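Local coordinates for 6b protein (Agrobacterium vitis, PDB 3AQ2) that probably disturbs plant cell proliferation as a toxin-like protein of ADP-ribosylation fold, possibly by acting on plant microRNA machinery, at residues A[9-14]-A[195-200]; A[41-46]-A[56-61]; A[65-70]-A[134-139]. All blocks are in the same frame, centred on the assembly; numbering follows the deposited sequence.

Contact 1: A[9-14]-A[195-200]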
loop_
_atom_site.group_PDB
_atom_site.type_symbol
_atom_site.label_atom_id
_atom_site.label_comp_id
_atom_site.label_asym_id
_atom_site.label_seq_id
_atom_site.Cartn_x
_atom_site.Cartn_y
_atom_site.Cartn_z
ATOM N N TRP A 9 9.570 -3.289 -13.688
ATOM C CA TRP A 9 9.886 -3.316 -12.266
ATOM C C TRP A 9 9.647 -4.692 -11.665
ATOM O O TRP A 9 8.529 -5.214 -11.723
ATOM C CB TRP A 9 9.046 -2.277 -11.518
ATOM C CG TRP A 9 9.264 -2.320 -10.035
ATOM C CD1 TRP A 9 8.398 -2.794 -9.089
ATOM C CD2 TRP A 9 10.423 -1.865 -9.330
ATOM N NE1 TRP A 9 8.958 -2.673 -7.837
ATOM C CE2 TRP A 9 10.196 -2.101 -7.955
ATOM C CE3 TRP A 9 11.635 -1.283 -9.728
ATOM C CZ2 TRP A 9 11.139 -1.770 -6.967
ATOM C CZ3 TRP A 9 12.575 -0.952 -8.751
ATOM C CH2 TRP A 9 12.314 -1.194 -7.379
ATOM N N GLN A 10 10.700 -5.259 -11.083
ATOM C CA GLN A 10 10.602 -6.512 -10.348
ATOM C C GLN A 10 10.348 -6.162 -8.881
ATOM O O GLN A 10 11.190 -5.524 -8.243
ATOM C CB GLN A 10 11.895 -7.326 -10.514
ATOM C CG GLN A 10 12.250 -7.633 -11.979
ATOM C CD GLN A 10 13.572 -8.385 -12.168
ATOM O OE1 GLN A 10 14.201 -8.835 -11.203
ATOM N NE2 GLN A 10 13.991 -8.526 -13.423
ATOM N N VAL A 11 9.180 -6.544 -8.363
ATOM C CA VAL A 11 8.863 -6.295 -6.944
ATOM C C VAL A 11 10.004 -6.800 -6.053
ATOM O O VAL A 11 10.578 -7.872 -6.312
ATOM C CB VAL A 11 7.510 -6.939 -6.532
ATOM C CG1 VAL A 11 7.606 -8.477 -6.494
ATOM C CG2 VAL A 11 7.034 -6.386 -5.198
ATOM N N ARG A 12 10.349 -6.019 -5.030
ATOM C CA ARG A 12 11.396 -6.443 -4.100
ATOM C C ARG A 12 10.734 -7.321 -3.047
ATOM O O ARG A 12 9.930 -6.840 -2.240
ATOM C CB ARG A 12 12.087 -5.263 -3.413
ATOM C CG ARG A 12 12.968 -4.313 -4.252
ATOM C CD ARG A 12 13.284 -4.732 -5.662
ATOM N NE ARG A 12 14.268 -3.812 -6.241
ATOM C CZ ARG A 12 14.424 -3.598 -7.547
ATOM N NH1 ARG A 12 13.658 -4.230 -8.435
ATOM N NH2 ARG A 12 15.344 -2.733 -7.965
ATOM N N ASP A 13 11.061 -8.613 -3.067
ATOM C CA ASP A 13 10.514 -9.526 -2.071
ATOM C C ASP A 13 11.432 -9.525 -0.851
ATOM O O ASP A 13 12.514 -10.130 -0.873
ATOM C CB ASP A 13 10.364 -10.930 -2.655
ATOM C CG ASP A 13 9.692 -11.910 -1.696
ATOM O OD1 ASP A 13 9.401 -11.554 -0.532
ATOM O OD2 ASP A 13 9.463 -13.070 -2.125
ATOM N N LEU A 14 11.006 -8.814 0.194
ATOM C CA LEU A 14 11.832 -8.618 1.381
ATOM C C LEU A 14 11.380 -9.507 2.546
ATOM O O LEU A 14 11.759 -9.265 3.696
ATOM C CB LEU A 14 11.827 -7.138 1.805
ATOM C CG LEU A 14 12.240 -6.163 0.699
ATOM C CD1 LEU A 14 12.159 -4.709 1.190
ATOM C CD2 LEU A 14 13.634 -6.500 0.166
ATOM N N TYR A 195 -2.072 -2.633 -9.706
ATOM C CA TYR A 195 -1.409 -1.513 -9.033
ATOM C C TYR A 195 0.057 -1.853 -8.750
ATOM O O TYR A 195 0.345 -2.965 -8.305
ATOM C CB TYR A 195 -2.134 -1.209 -7.713
ATOM C CG TYR A 195 -1.782 0.129 -7.101
ATOM C CD1 TYR A 195 -2.593 1.247 -7.326
ATOM C CD2 TYR A 195 -0.644 0.275 -6.298
ATOM C CE1 TYR A 195 -2.274 2.488 -6.771
ATOM C CE2 TYR A 195 -0.310 1.509 -5.739
ATOM C CZ TYR A 195 -1.137 2.607 -5.979
ATOM O OH TYR A 195 -0.814 3.826 -5.427
ATOM N N PRO A 196 0.985 -0.909 -9.012
ATOM C CA PRO A 196 2.399 -1.249 -8.822
ATOM C C PRO A 196 2.752 -1.407 -7.352
ATOM O O PRO A 196 2.366 -0.579 -6.527
ATOM C CB PRO A 196 3.145 -0.037 -9.401
ATOM C CG PRO A 196 2.116 0.686 -10.253
ATOM C CD PRO A 196 0.835 0.470 -9.512
ATOM N N ILE A 197 3.476 -2.475 -7.048
ATOM C CA ILE A 197 3.949 -2.733 -5.695
ATOM C C ILE A 197 5.456 -2.527 -5.681
ATOM O O ILE A 197 6.163 -3.098 -6.509
ATOM C CB ILE A 197 3.588 -4.184 -5.251
ATOM C CG1 ILE A 197 2.074 -4.456 -5.412
ATOM C CG2 ILE A 197 4.062 -4.441 -3.804
ATOM C CD1 ILE A 197 1.150 -3.485 -4.646
ATOM N N VAL A 198 5.947 -1.693 -4.763
ATOM C CA VAL A 198 7.385 -1.458 -4.664
ATOM C C VAL A 198 8.075 -2.671 -4.032
ATOM O O VAL A 198 9.052 -3.202 -4.577
ATOM C CB VAL A 198 7.704 -0.180 -3.868
ATOM C CG1 VAL A 198 9.227 0.002 -3.739
ATOM C CG2 VAL A 198 7.055 1.029 -4.545
ATOM N N ALA A 199 7.547 -3.104 -2.895
ATOM C CA ALA A 199 8.132 -4.211 -2.147
ATOM C C ALA A 199 7.065 -4.926 -1.329
ATOM O O ALA A 199 5.984 -4.380 -1.086
ATOM C CB ALA A 199 9.241 -3.697 -1.226
ATOM N N LEU A 200 7.375 -6.147 -0.899
ATOM C CA LEU A 200 6.543 -6.840 0.091
ATOM C C LEU A 200 7.452 -7.378 1.194
ATOM O O LEU A 200 8.654 -7.572 0.984
ATOM C CB LEU A 200 5.709 -7.968 -0.536
ATOM C CG LEU A 200 6.415 -9.235 -1.049
ATOM C CD1 LEU A 200 5.496 -10.449 -0.931
ATOM C CD2 LEU A 200 6.889 -9.076 -2.508
#
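W9 meets 195-200 with the indole nitrogen at its edge. W9 NE1 makes two weak hydrogen bonds, 3.1 Å to the I197 carbonyl O and 3.3 Å to the V198 O. Both oxygens lie near the ring plane, so one N-H is shared between two successive carbonyls. CG of W9 stands anti to the backbone N (chi1 176°), which carries the indole over to I197 and V198. Next to it the V198 O also receives the R12 amide N, in a nearly straight bond of 3.1 Å. The R12 O then accepts the L200 N at 3.0 Å, and the L14 N reaches the L200 O at 2.8 Å. This is a short parallel pairing of strands 12-13 and 199-202. It places 12-13 as an outer strand of the mixed four-stranded sheet in this ADP-ribosyl-type fold. V198 and A199 both face A136 on the other neighbouring strand and form a classic beta bulge there. On the sheet face of L200, its CD2 meets V11 CG2 at 3.8 Å, the two side chains crossing at about a right angle. The same CD2 lies against D13 CA. The D13 carboxylate turns to R15 in a salt bridge. On the face of A199, L14 CD1 touches A199 CB. The R12 guanidinium lies with one face over W9 CH2. R12 NH1 donates to the Q10 O at 2.8 Å. Helix 20-38 backs this side: the L14 side chain packs on its L23 and L27, and R12 NH2 forms a salt bridge with its D33.

Contact 2: A[41-46]-A[56-61]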
loop_
_atom_site.group_PDB
_atom_site.type_symbol
_atom_site.label_atom_id
_atom_site.label_comp_id
_atom_site.label_asym_id
_atom_site.label_seq_id
_atom_site.Cartn_x
_atom_site.Cartn_y
_atom_site.Cartn_z
ATOM N N LEU A 41 6.392 10.601 -12.169
ATOM C CA LEU A 41 4.991 10.473 -12.539
ATOM C C LEU A 41 4.791 9.134 -13.239
ATOM O O LEU A 41 5.290 8.934 -14.349
ATOM C CB LEU A 41 4.605 11.619 -13.486
ATOM C CG LEU A 41 3.124 11.938 -13.715
ATOM C CD1 LEU A 41 2.379 10.779 -14.322
ATOM C CD2 LEU A 41 2.451 12.378 -12.439
ATOM N N VAL A 42 4.050 8.233 -12.601
ATOM C CA VAL A 42 3.935 6.863 -13.093
ATOM C C VAL A 42 2.486 6.472 -13.387
ATOM O O VAL A 42 1.713 6.236 -12.471
ATOM C CB VAL A 42 4.554 5.847 -12.091
ATOM C CG1 VAL A 42 4.539 4.439 -12.660
ATOM C CG2 VAL A 42 5.982 6.240 -11.727
ATOM N N TYR A 43 2.145 6.396 -14.676
ATOM C CA TYR A 43 0.904 5.745 -15.101
ATOM C C TYR A 43 1.175 4.254 -15.196
ATOM O O TYR A 43 2.327 3.839 -15.358
ATOM C CB TYR A 43 0.417 6.299 -16.436
ATOM C CG TYR A 43 -0.175 7.677 -16.298
ATOM C CD1 TYR A 43 0.634 8.805 -16.376
ATOM C CD2 TYR A 43 -1.537 7.855 -16.030
ATOM C CE1 TYR A 43 0.103 10.077 -16.243
ATOM C CE2 TYR A 43 -2.076 9.136 -15.895
ATOM C CZ TYR A 43 -1.242 10.238 -15.992
ATOM O OH TYR A 43 -1.726 11.524 -15.852
ATOM N N PHE A 44 0.130 3.441 -15.086
ATOM C CA PHE A 44 0.350 1.996 -14.961
ATOM C C PHE A 44 -0.755 1.113 -15.498
ATOM O O PHE A 44 -0.474 0.042 -16.034
ATOM C CB PHE A 44 0.661 1.611 -13.508
ATOM C CG PHE A 44 -0.376 2.073 -12.506
ATOM C CD1 PHE A 44 -1.434 1.231 -12.136
ATOM C CD2 PHE A 44 -0.298 3.341 -11.944
ATOM C CE1 PHE A 44 -2.395 1.649 -11.207
ATOM C CE2 PHE A 44 -1.259 3.773 -11.000
ATOM C CZ PHE A 44 -2.312 2.922 -10.646
ATOM N N ASN A 45 -2.002 1.564 -15.364
ATOM C CA ASN A 45 -3.141 0.767 -15.800
ATOM C C ASN A 45 -3.717 1.254 -17.117
ATOM O O ASN A 45 -4.033 2.435 -17.258
ATOM C CB ASN A 45 -4.242 0.756 -14.731
ATOM C CG ASN A 45 -5.307 -0.296 -15.013
ATOM O OD1 ASN A 45 -5.018 -1.496 -15.024
ATOM N ND2 ASN A 45 -6.543 0.149 -15.251
ATOM N N ARG A 46 -3.870 0.329 -18.066
ATOM C CA ARG A 46 -4.444 0.642 -19.375
ATOM C C ARG A 46 -5.934 0.970 -19.283
ATOM O O ARG A 46 -6.680 0.353 -18.520
ATOM C CB ARG A 46 -4.218 -0.517 -20.351
ATOM C CG ARG A 46 -2.749 -0.820 -20.602
ATOM C CD ARG A 46 -2.066 0.303 -21.391
ATOM N NE ARG A 46 -0.607 0.215 -21.308
ATOM C CZ ARG A 46 0.240 1.086 -21.851
ATOM N NH1 ARG A 46 -0.215 2.131 -22.533
ATOM N NH2 ARG A 46 1.551 0.909 -21.706
ATOM N N ASP A 56 -6.670 7.283 -15.883
ATOM C CA ASP A 56 -6.325 8.567 -15.269
ATOM C C ASP A 56 -5.496 8.472 -13.978
ATOM O O ASP A 56 -5.084 9.502 -13.443
ATOM C CB ASP A 56 -7.581 9.407 -15.026
ATOM C CG ASP A 56 -8.241 9.848 -16.314
ATOM O OD1 ASP A 56 -7.518 10.298 -17.231
ATOM O OD2 ASP A 56 -9.485 9.753 -16.418
ATOM N N GLU A 57 -5.245 7.261 -13.490
ATOM C CA GLU A 57 -4.568 7.101 -12.191
ATOM C C GLU A 57 -3.050 7.133 -12.353
ATOM O O GLU A 57 -2.503 6.426 -13.203
ATOM C CB GLU A 57 -5.005 5.810 -11.496
ATOM C CG GLU A 57 -4.554 5.746 -10.040
ATOM C CD GLU A 57 -5.234 4.645 -9.225
ATOM O OE1 GLU A 57 -5.964 3.812 -9.802
ATOM O OE2 GLU A 57 -5.033 4.639 -7.991
ATOM N N TYR A 58 -2.371 7.944 -11.542
ATOM C CA TYR A 58 -0.913 8.046 -11.633
ATOM C C TYR A 58 -0.273 8.055 -10.254
ATOM O O TYR A 58 -0.852 8.586 -9.305
ATOM C CB TYR A 58 -0.500 9.294 -12.430
ATOM C CG TYR A 58 -0.937 10.604 -11.799
ATOM C CD1 TYR A 58 -0.164 11.203 -10.812
ATOM C CD2 TYR A 58 -2.111 11.247 -12.200
ATOM C CE1 TYR A 58 -0.541 12.403 -10.217
ATOM C CE2 TYR A 58 -2.504 12.461 -11.601
ATOM C CZ TYR A 58 -1.707 13.020 -10.608
ATOM O OH TYR A 58 -2.049 14.211 -9.990
ATOM N N LEU A 59 0.896 7.433 -10.146
ATOM C CA LEU A 59 1.655 7.445 -8.904
ATOM C C LEU A 59 2.503 8.685 -8.854
ATOM O O LEU A 59 3.085 9.096 -9.861
ATOM C CB LEU A 59 2.583 6.227 -8.791
ATOM C CG LEU A 59 2.011 4.826 -8.978
ATOM C CD1 LEU A 59 3.101 3.796 -8.704
ATOM C CD2 LEU A 59 0.821 4.593 -8.075
ATOM N N LEU A 60 2.596 9.236 -7.646
ATOM C CA LEU A 60 3.492 10.330 -7.341
ATOM C C LEU A 60 4.655 9.687 -6.591
ATOM O O LEU A 60 4.506 9.279 -5.443
ATOM C CB LEU A 60 2.776 11.367 -6.457
ATOM C CG LEU A 60 1.473 12.035 -6.947
ATOM C CD1 LEU A 60 0.307 11.062 -7.005
ATOM C CD2 LEU A 60 1.104 13.188 -6.034
ATOM N N SER A 61 5.795 9.553 -7.254
ATOM C CA SER A 61 6.901 8.784 -6.682
ATOM C C SER A 61 7.894 9.629 -5.880
ATOM O O SER A 61 8.798 9.080 -5.244
ATOM C CB SER A 61 7.633 8.025 -7.777
ATOM O OG SER A 61 8.100 8.924 -8.754
HETATM O O HOH W 1 -4.441 11.683 -14.983
HETATM O O HOH W 2 -2.719 4.264 -14.876
#
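Y43 lays one face of its ring over the CB of Y58. Y58 CB sits 3.7 Å from the centroid of the Y43 ring, almost on the ring normal, in a CH-pi contact. The two tyrosines run side by side and point the same way, with their ring planes 52° apart. L41, two residues before Y43 on the same strand, crosses Y58 obliquely, its CD2 3.3 Å from Y58 CD1. The backbones form a two-stranded antiparallel sheet, 41-43 with 58-60. V42 and L59 are its hydrogen-bonded pair: V42 N gives to L59 O at 3.0 Å, and L59 N gives to V42 O at 2.7 Å. With CG between its backbone N and carbonyl carbon (chi1 54°), the F44 ring comes nearer to 56-61 and packs across L59, F44 CE2 lying 3.7 Å from L59 CD2. F44 CZ also meets E57 CG at 3.7 Å. The E57 carboxylate is held by S140 and R161. Y195 meets the F44 ring edge-to-face. Two waters join the segments. One links the Y43 hydroxyl to D56 O; the other accepts from N45 N and donates to E57 O.

Contact 3: A[65-70]-A[134-139]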
loop_
_atom_site.group_PDB
_atom_site.type_symbol
_atom_site.label_atom_id
_atom_site.label_comp_id
_atom_site.label_asym_id
_atom_site.label_seq_id
_atom_site.Cartn_x
_atom_site.Cartn_y
_atom_site.Cartn_z
ATOM N N LEU A 65 7.408 5.907 0.951
ATOM C CA LEU A 65 6.564 4.726 0.908
ATOM C C LEU A 65 5.476 4.783 1.972
ATOM O O LEU A 65 5.682 5.325 3.074
ATOM C CB LEU A 65 7.405 3.470 1.135
ATOM C CG LEU A 65 8.490 3.149 0.105
ATOM C CD1 LEU A 65 9.310 1.964 0.589
ATOM C CD2 LEU A 65 7.882 2.855 -1.275
ATOM N N THR A 66 4.324 4.220 1.639
ATOM C CA THR A 66 3.303 3.894 2.646
ATOM C C THR A 66 2.992 2.403 2.566
ATOM O O THR A 66 3.423 1.717 1.621
ATOM C CB THR A 66 2.030 4.759 2.517
ATOM O OG1 THR A 66 1.512 4.667 1.184
ATOM C CG2 THR A 66 2.351 6.235 2.846
ATOM N N TYR A 67 2.240 1.910 3.541
ATOM C CA TYR A 67 2.112 0.466 3.758
ATOM C C TYR A 67 0.667 0.017 3.766
ATOM O O TYR A 67 -0.187 0.653 4.395
ATOM C CB TYR A 67 2.840 0.066 5.061
ATOM C CG TYR A 67 4.288 0.508 5.008
ATOM C CD1 TYR A 67 4.691 1.740 5.525
ATOM C CD2 TYR A 67 5.243 -0.289 4.384
ATOM C CE1 TYR A 67 6.026 2.153 5.428
ATOM C CE2 TYR A 67 6.570 0.115 4.286
ATOM C CZ TYR A 67 6.952 1.330 4.802
ATOM O OH TYR A 67 8.274 1.722 4.717
ATOM N N VAL A 68 0.399 -1.068 3.044
ATOM C CA VAL A 68 -0.911 -1.720 3.088
ATOM C C VAL A 68 -0.671 -3.079 3.739
ATOM O O VAL A 68 0.026 -3.927 3.193
ATOM C CB VAL A 68 -1.569 -1.865 1.689
ATOM C CG1 VAL A 68 -2.863 -2.654 1.789
ATOM C CG2 VAL A 68 -1.832 -0.479 1.083
ATOM N N TYR A 69 -1.229 -3.254 4.935
ATOM C CA TYR A 69 -1.006 -4.467 5.712
ATOM C C TYR A 69 -1.898 -5.616 5.243
ATOM O O TYR A 69 -3.077 -5.416 4.921
ATOM C CB TYR A 69 -1.152 -4.158 7.208
ATOM C CG TYR A 69 -0.016 -3.274 7.664
ATOM C CD1 TYR A 69 -0.152 -1.877 7.716
ATOM C CD2 TYR A 69 1.232 -3.829 7.956
ATOM C CE1 TYR A 69 0.922 -1.068 8.101
ATOM C CE2 TYR A 69 2.311 -3.026 8.342
ATOM C CZ TYR A 69 2.153 -1.658 8.413
ATOM O OH TYR A 69 3.243 -0.897 8.782
ATOM N N VAL A 70 -1.315 -6.814 5.175
ATOM C CA VAL A 70 -1.990 -7.983 4.583
ATOM C C VAL A 70 -1.520 -9.276 5.271
ATOM O O VAL A 70 -0.568 -9.259 6.059
ATOM C CB VAL A 70 -1.705 -8.101 3.052
ATOM C CG1 VAL A 70 -2.232 -6.886 2.291
ATOM C CG2 VAL A 70 -0.202 -8.268 2.789
ATOM N N PHE A 134 3.164 -7.120 4.708
ATOM C CA PHE A 134 2.835 -5.805 4.150
ATOM C C PHE A 134 3.190 -5.703 2.685
ATOM O O PHE A 134 4.073 -6.408 2.184
ATOM C CB PHE A 134 3.556 -4.677 4.921
ATOM C CG PHE A 134 5.064 -4.684 4.748
ATOM C CD1 PHE A 134 5.666 -4.005 3.676
ATOM C CD2 PHE A 134 5.879 -5.375 5.647
ATOM C CE1 PHE A 134 7.066 -4.014 3.494
ATOM C CE2 PHE A 134 7.288 -5.386 5.487
ATOM C CZ PHE A 134 7.880 -4.716 4.416
ATOM N N LEU A 135 2.494 -4.785 2.026
ATOM C CA LEU A 135 2.834 -4.301 0.696
ATOM C C LEU A 135 3.295 -2.856 0.873
ATOM O O LEU A 135 2.599 -2.049 1.488
ATOM C CB LEU A 135 1.588 -4.343 -0.205
ATOM C CG LEU A 135 0.933 -5.725 -0.360
ATOM C CD1 LEU A 135 -0.402 -5.605 -1.082
ATOM C CD2 LEU A 135 1.876 -6.663 -1.085
ATOM N N ALA A 136 4.477 -2.534 0.365
ATOM C CA ALA A 136 4.970 -1.160 0.374
ATOM C C ALA A 136 4.667 -0.524 -0.977
ATOM O O ALA A 136 5.006 -1.081 -2.032
ATOM C CB ALA A 136 6.466 -1.142 0.685
ATOM N N ILE A 137 4.019 0.642 -0.943
ATOM C CA ILE A 137 3.578 1.300 -2.165
ATOM C C ILE A 137 3.928 2.774 -2.189
ATOM O O ILE A 137 4.190 3.382 -1.141
ATOM C CB ILE A 137 2.037 1.187 -2.361
ATOM C CG1 ILE A 137 1.280 1.868 -1.198
ATOM C CG2 ILE A 137 1.613 -0.286 -2.601
ATOM C CD1 ILE A 137 -0.204 2.119 -1.525
ATOM N N LEU A 138 3.954 3.324 -3.397
ATOM C CA LEU A 138 3.855 4.761 -3.593
ATOM C C LEU A 138 2.414 5.029 -4.009
ATOM O O LEU A 138 1.858 4.338 -4.877
ATOM C CB LEU A 138 4.847 5.224 -4.658
ATOM C CG LEU A 138 6.285 5.154 -4.138
ATOM C CD1 LEU A 138 7.266 5.145 -5.292
ATOM C CD2 LEU A 138 6.594 6.311 -3.179
ATOM N N MET A 139 1.786 5.995 -3.343
ATOM C CA MET A 139 0.358 6.244 -3.539
ATOM C C MET A 139 0.077 7.097 -4.776
ATOM O O MET A 139 0.853 7.999 -5.127
ATOM C CB MET A 139 -0.225 6.941 -2.311
ATOM C CG MET A 139 -0.287 6.022 -1.106
ATOM S SD MET A 139 -0.866 6.879 0.369
ATOM C CE MET A 139 0.370 8.170 0.490
HETATM O O HOH W 3 3.182 6.515 -0.755
#
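A water between the two segments is gripped by three groups. M139 N donates to it at 3.0 Å, T66 OG1 bonds to it, and it gives a weak bond to I137 O. Beside it T66 O accepts the I137 amide N at 2.8 Å, in a nearly straight bond. The return bond runs from T66 N to I137 O at 2.9 Å. Two residues on, V68 and L135 repeat the exchange, V68 N to L135 O and L135 N to V68 O. These four bonds join 66-70 to 134-137 as antiparallel neighbours in the mixed sheet of the ADP-ribosyl-type fold, with 66-70 the outermost of its four strands; the Y67 backbone in turn bonds to T96. On the face of Y67 and F134, the edge of the Y67 ring is turned toward the face of F134 in an offset edge-to-face pair. The planes stand at 82° and the centroids of the Y67 and F134 rings are 5.7 Å apart. CG of F134 lies between its backbone N and carbonyl carbon (chi1 67°); the two side chains lie side by side and point the same way, with Y67 CD2 against F134 CD1. Y67 CE2 also rests on A136 CB at 3.8 Å. L27 of helix 20-38 packs against Y67 and A136. On the face of V68 and L135, V68 CG2 meets I137 CD1 at 4.0 Å. Beyond the T66-I137 pair, M139 bends at chi3 (-58°) and crosses T66. T66 OG1 lies against M139 CG at 3.2 Å, and M139 CE is 3.6 Å from T66 CG2.

Overall arrangement
Contacts 1 and 3 belong to one mixed sheet, ordered 12-13, 199-202, 133-137, 66-70. Their centres are about 10 Å apart. The inner strands join them: A199 O and A136 N lie 2.8 Å apart, a probable hydrogen bond. Contact 2 is a separate two-stranded sheet, its centre about 15 Å from that of contact 1 and 16 Å from that of contact 3. Y195 is a meeting point for all three. Y195 OH is 2.8 Å from L138 O, probably hydrogen-bonded, and 3.2 Å from L59 CD2. P196 also packs on F44 and L59. Helix 20-38 touches side chains of every contact. Along the chain, contacts 2 and 3 follow in series between the segments of contact 1.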